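Local coordinates for protein topoisomerase IV subunit A (Escherichia coli, PDB 1ZVT) that probably binds DNA through its C-terminal beta-pinwheel domain and so contributes to the substrate specificity of topoisomerase IV, which decatenates DNA and relaxes supercoils, at residues P73-K77 / L78-P82; I126-P129 / E130-V134. One frame throughout, in Å; residues are numbered along the deposited sequence.

Contact 1: P73-K77 / L78-P82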
loop_
_atom_site.group_PDB
_atom_site.type_symbol
_atom_site.label_atom_id
_atom_site.label_comp_id
_atom_site.label_asym_id
_atom_site.label_seq_id
_atom_site.Cartn_x
_atom_site.Cartn_y
_atom_site.Cartn_z
ATOM N N PRO A 73 6.053 21.268 2.834
ATOM C CA PRO A 73 6.720 19.986 3.055
ATOM C C PRO A 73 6.118 19.177 4.205
ATOM O O PRO A 73 5.838 19.724 5.275
ATOM C CB PRO A 73 8.170 20.386 3.398
ATOM C CG PRO A 73 8.045 21.787 3.948
ATOM C CD PRO A 73 6.925 22.420 3.163
ATOM N N LEU A 74 5.939 17.874 4.001
ATOM C CA LEU A 74 5.511 17.014 5.115
ATOM C C LEU A 74 6.478 17.002 6.294
ATOM O O LEU A 74 6.061 16.789 7.428
ATOM C CB LEU A 74 5.262 15.580 4.647
ATOM C CG LEU A 74 3.948 15.485 3.889
ATOM C CD1 LEU A 74 3.895 14.108 3.191
ATOM C CD2 LEU A 74 2.774 15.665 4.868
ATOM N N THR A 75 7.758 17.259 6.039
ATOM C CA THR A 75 8.707 17.330 7.162
ATOM C C THR A 75 8.392 18.470 8.129
ATOM O O THR A 75 8.845 18.438 9.278
ATOM C CB THR A 75 10.156 17.456 6.684
ATOM O OG1 THR A 75 10.244 18.543 5.763
ATOM C CG2 THR A 75 10.622 16.167 6.006
ATOM N N GLY A 76 7.625 19.471 7.679
ATOM C CA GLY A 76 7.175 20.563 8.553
ATOM C C GLY A 76 5.982 20.174 9.415
ATOM O O GLY A 76 5.590 20.922 10.325
ATOM N N LYS A 77 5.397 19.011 9.132
ATOM C CA LYS A 77 4.198 18.579 9.828
ATOM C C LYS A 77 4.383 17.265 10.560
ATOM O O LYS A 77 3.656 16.997 11.510
ATOM C CB LYS A 77 2.982 18.479 8.874
ATOM C CG LYS A 77 2.266 19.827 8.642
ATOM C CD LYS A 77 0.747 19.733 8.803
ATOM C CE LYS A 77 0.047 21.077 8.560
ATOM N NZ LYS A 77 0.864 22.323 8.826
ATOM N N LEU A 78 5.345 16.457 10.111
ATOM C CA LEU A 78 5.568 15.102 10.658
ATOM C C LEU A 78 6.996 14.924 11.070
ATOM O O LEU A 78 7.906 15.443 10.409
ATOM C CB LEU A 78 5.257 14.035 9.594
ATOM C CG LEU A 78 3.969 14.170 8.788
ATOM C CD1 LEU A 78 3.909 13.040 7.718
ATOM C CD2 LEU A 78 2.756 14.117 9.721
ATOM N N THR A 79 7.188 14.166 12.151
ATOM C CA THR A 79 8.524 13.841 12.650
ATOM C C THR A 79 8.896 12.499 12.062
ATOM O O THR A 79 8.498 11.454 12.582
ATOM C CB THR A 79 8.545 13.712 14.163
ATOM O OG1 THR A 79 8.035 14.914 14.749
ATOM C CG2 THR A 79 9.981 13.469 14.646
ATOM N N LEU A 80 9.605 12.530 10.942
ATOM C CA LEU A 80 10.007 11.302 10.271
ATOM C C LEU A 80 11.310 10.771 10.851
ATOM O O LEU A 80 12.189 11.563 11.220
ATOM C CB LEU A 80 10.140 11.542 8.768
ATOM C CG LEU A 80 8.893 12.050 8.028
ATOM C CD1 LEU A 80 9.196 12.318 6.560
ATOM C CD2 LEU A 80 7.729 11.078 8.161
ATOM N N PRO A 81 11.439 9.433 10.952
ATOM C CA PRO A 81 12.717 8.829 11.330
ATOM C C PRO A 81 13.835 9.239 10.367
ATOM O O PRO A 81 13.567 9.587 9.216
ATOM C CB PRO A 81 12.438 7.322 11.222
ATOM C CG PRO A 81 10.966 7.203 11.452
ATOM C CD PRO A 81 10.387 8.411 10.769
ATOM N N PRO A 82 15.093 9.223 10.840
ATOM C CA PRO A 82 16.217 9.512 9.946
ATOM C C PRO A 82 16.157 8.729 8.623
ATOM O O PRO A 82 16.078 7.503 8.632
ATOM C CB PRO A 82 17.439 9.079 10.771
ATOM C CG PRO A 82 17.008 9.147 12.188
ATOM C CD PRO A 82 15.515 8.928 12.220
#
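Leu74 and Leu78 meet through both backbone and side chain, and they form the tight side of this turn. Leu78 N donates to Leu74 O at 2.8 Å; the N-H...O angle of 140° is well off straight, although the donor sits almost in line with the carbonyl bond (174°). The same oxygen also takes Lys77 N at 2.9 Å, so two consecutive amides grip it as the short 3-10 segment 74-76 ends. The two leucines then lie side by side and point the same way, Leu74 CD2 touching Leu78 CD1 at 4.0 Å. Leu78 also covers the gripped carbonyl: with its CG turned beside the backbone N (chi1 -46°), both CB and CG stand 3.6 Å from Leu74 O. Were Leu78 cut back to an alanine, Leu74 CD2 would probably lose its methyl neighbour and the Leu74 carbonyl part of its cover.

In the beta-pinwheel this loop follows strand 72-73, the edge strand of one four-stranded antiparallel sheet, and leads to strand 86-90, an edge of the next. Leu74 lies against Val14 of the first sheet and Phe49 and Ile59 of the second, while Leu78 reaches Tyr57.

Toward solvent the packing thins: the exposed Thr75 and the partly exposed Leu80 cross at about a right angle, touching only through CG2 and CD1 at 4.1 Å. Lys77 carries its chain away from 78-82, bent at chi2 and chi4, to a salt bridge with Glu72. Arg120 links the two exposed threonines, hydrogen-bonding Thr75 O through NH2 and Thr79 OG1 through NH1.

Contact 2: I126-P129 / E130-V134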
loop_
_atom_site.group_PDB
_atom_site.type_symbol
_atom_site.label_atom_id
_atom_site.label_comp_id
_atom_site.label_asym_id
_atom_site.label_seq_id
_atom_site.Cartn_x
_atom_site.Cartn_y
_atom_site.Cartn_z
ATOM N N ILE A 126 3.285 -0.933 11.463
ATOM C CA ILE A 126 3.781 -2.255 11.070
ATOM C C ILE A 126 5.270 -2.382 11.370
ATOM O O ILE A 126 6.078 -1.496 11.047
ATOM C CB ILE A 126 3.415 -2.635 9.611
ATOM C CG1 ILE A 126 3.962 -4.028 9.256
ATOM C CG2 ILE A 126 3.874 -1.564 8.622
ATOM C CD1 ILE A 126 3.202 -4.671 8.130
ATOM N N THR A 127 5.613 -3.455 12.066
ATOM C CA THR A 127 6.980 -3.694 12.440
ATOM C C THR A 127 7.690 -4.419 11.299
ATOM O O THR A 127 7.238 -5.471 10.849
ATOM C CB THR A 127 7.030 -4.524 13.721
ATOM O OG1 THR A 127 6.251 -3.849 14.706
ATOM C CG2 THR A 127 8.453 -4.688 14.210
ATOM N N LEU A 128 8.793 -3.840 10.836
ATOM C CA LEU A 128 9.546 -4.424 9.734
ATOM C C LEU A 128 10.720 -5.237 10.246
ATOM O O LEU A 128 11.555 -4.718 11.022
ATOM C CB LEU A 128 10.094 -3.339 8.826
ATOM C CG LEU A 128 9.065 -2.401 8.201
ATOM C CD1 LEU A 128 9.791 -1.338 7.408
ATOM C CD2 LEU A 128 8.109 -3.197 7.307
ATOM N N PRO A 129 10.808 -6.499 9.803
ATOM C CA PRO A 129 12.037 -7.300 9.985
ATOM C C PRO A 129 13.257 -6.655 9.365
ATOM O O PRO A 129 13.132 -5.697 8.624
ATOM C CB PRO A 129 11.701 -8.618 9.271
ATOM C CG PRO A 129 10.207 -8.727 9.437
ATOM C CD PRO A 129 9.725 -7.294 9.189
ATOM N N GLU A 130 14.441 -7.186 9.686
ATOM C CA GLU A 130 15.690 -6.623 9.220
ATOM C C GLU A 130 15.694 -6.440 7.702
ATOM O O GLU A 130 15.468 -7.396 6.954
ATOM C CB GLU A 130 16.852 -7.530 9.638
ATOM C CG GLU A 130 18.202 -6.885 9.432
ATOM C CD GLU A 130 19.351 -7.836 9.711
ATOM O OE1 GLU A 130 19.113 -9.060 9.866
ATOM O OE2 GLU A 130 20.501 -7.350 9.768
ATOM N N ASN A 131 15.922 -5.199 7.266
ATOM C CA ASN A 131 16.002 -4.858 5.839
ATOM C C ASN A 131 14.700 -5.019 5.068
ATOM O O ASN A 131 14.690 -5.029 3.827
ATOM C CB ASN A 131 17.132 -5.653 5.173
ATOM C CG ASN A 131 18.477 -5.370 5.813
ATOM O OD1 ASN A 131 18.741 -4.240 6.253
ATOM N ND2 ASN A 131 19.326 -6.400 5.922
ATOM N N ALA A 132 13.594 -5.126 5.787
ATOM C CA ALA A 132 12.303 -5.265 5.114
ATOM C C ALA A 132 11.727 -3.901 4.770
ATOM O O ALA A 132 12.165 -2.874 5.322
ATOM C CB ALA A 132 11.333 -6.036 5.979
ATOM N N HIS A 133 10.733 -3.920 3.883
ATOM C CA HIS A 133 10.048 -2.705 3.432
ATOM C C HIS A 133 8.559 -2.882 3.549
ATOM O O HIS A 133 8.051 -4.015 3.565
ATOM C CB HIS A 133 10.400 -2.424 1.970
ATOM C CG HIS A 133 11.875 -2.389 1.719
ATOM N ND1 HIS A 133 12.600 -3.520 1.414
ATOM C CD2 HIS A 133 12.768 -1.376 1.800
ATOM C CE1 HIS A 133 13.879 -3.201 1.295
ATOM N NE2 HIS A 133 14.005 -1.903 1.510
ATOM N N VAL A 134 7.857 -1.759 3.591
ATOM C CA VAL A 134 6.394 -1.762 3.673
ATOM C C VAL A 134 5.803 -2.062 2.285
ATOM O O VAL A 134 6.264 -1.481 1.281
ATOM C CB VAL A 134 5.852 -0.376 4.135
ATOM C CG1 VAL A 134 4.320 -0.412 4.224
ATOM C CG2 VAL A 134 6.445 0.055 5.484
#
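Pro129 and Ala132 are joined by the one hydrogen bond between 126-129 and 130-134: Ala132 N donates to Pro129 O at 2.9 Å with an N-H...O angle of 155°. The donor approaches from above the carbonyl plane and misses the lone-pair directions. This bond closes a type II beta turn whose central residues are Glu130 and Asn131, the latter with the positive phi (66°) that the turn requires in its third position.

Apolar side-chain contacts fill the inside of the bend. Ala132 CB packs against the proline ring, 3.8 Å from Pro129 CD, and also lies 4.1 Å from Leu128 CB. Both Leu128 methyls stand 4.1 Å from Val134 CG2, the two side chains crossing at about a right angle. At the open end Ile126 CG2 meets the same valine methyl more loosely, at 4.4 Å.

This turn belongs to the beta-pinwheel, in the connection from strand 123-124 of one blade to strand 138-139 of the next. Leu128 and Pro129 both touch Ser102, in the loop between strands 97-101 and 106-111.

Van der Waals contacts with the returning backbone form a separate group. Leu128 CG is set beside its own backbone N (chi1 -58°), and the two methyls divide the work: CD1 comes to 3.5 Å from Ala132 O, while CD2 lies 3.8 Å from His133 C.

Polar links tie both limbs to the surroundings: Ile126 and Thr127 bond through their backbones to Gly54 and Gly170, His133 N donates to Asp103 OD1, and Asn131 ND2 in the turn donates to Ala184 O.

Contacts 1 and 2 occupy corresponding inter-blade connections: the loop 73-82 leads toward strand 86-90, and the loop 126-134 follows strand 123-124. Strands 86-90 and 123-124 are the outer edges of one sheet, with 47-51 and 55-59 between them. The correspondence extends to sequence and shape, since Thr79-Leu80-Pro81 and Thr127-Leu128-Pro129 have similar backbone angles and both leucines share a chi1 of -58°. The contacts do not touch: their centres are 20 Å apart and their nearest atoms about 10 Å. The hairpin 47-59 bridges them, Leu80 meeting Tyr57 and Ile126 bonding through its backbone to Gly54. Neither contact includes a bound ligand.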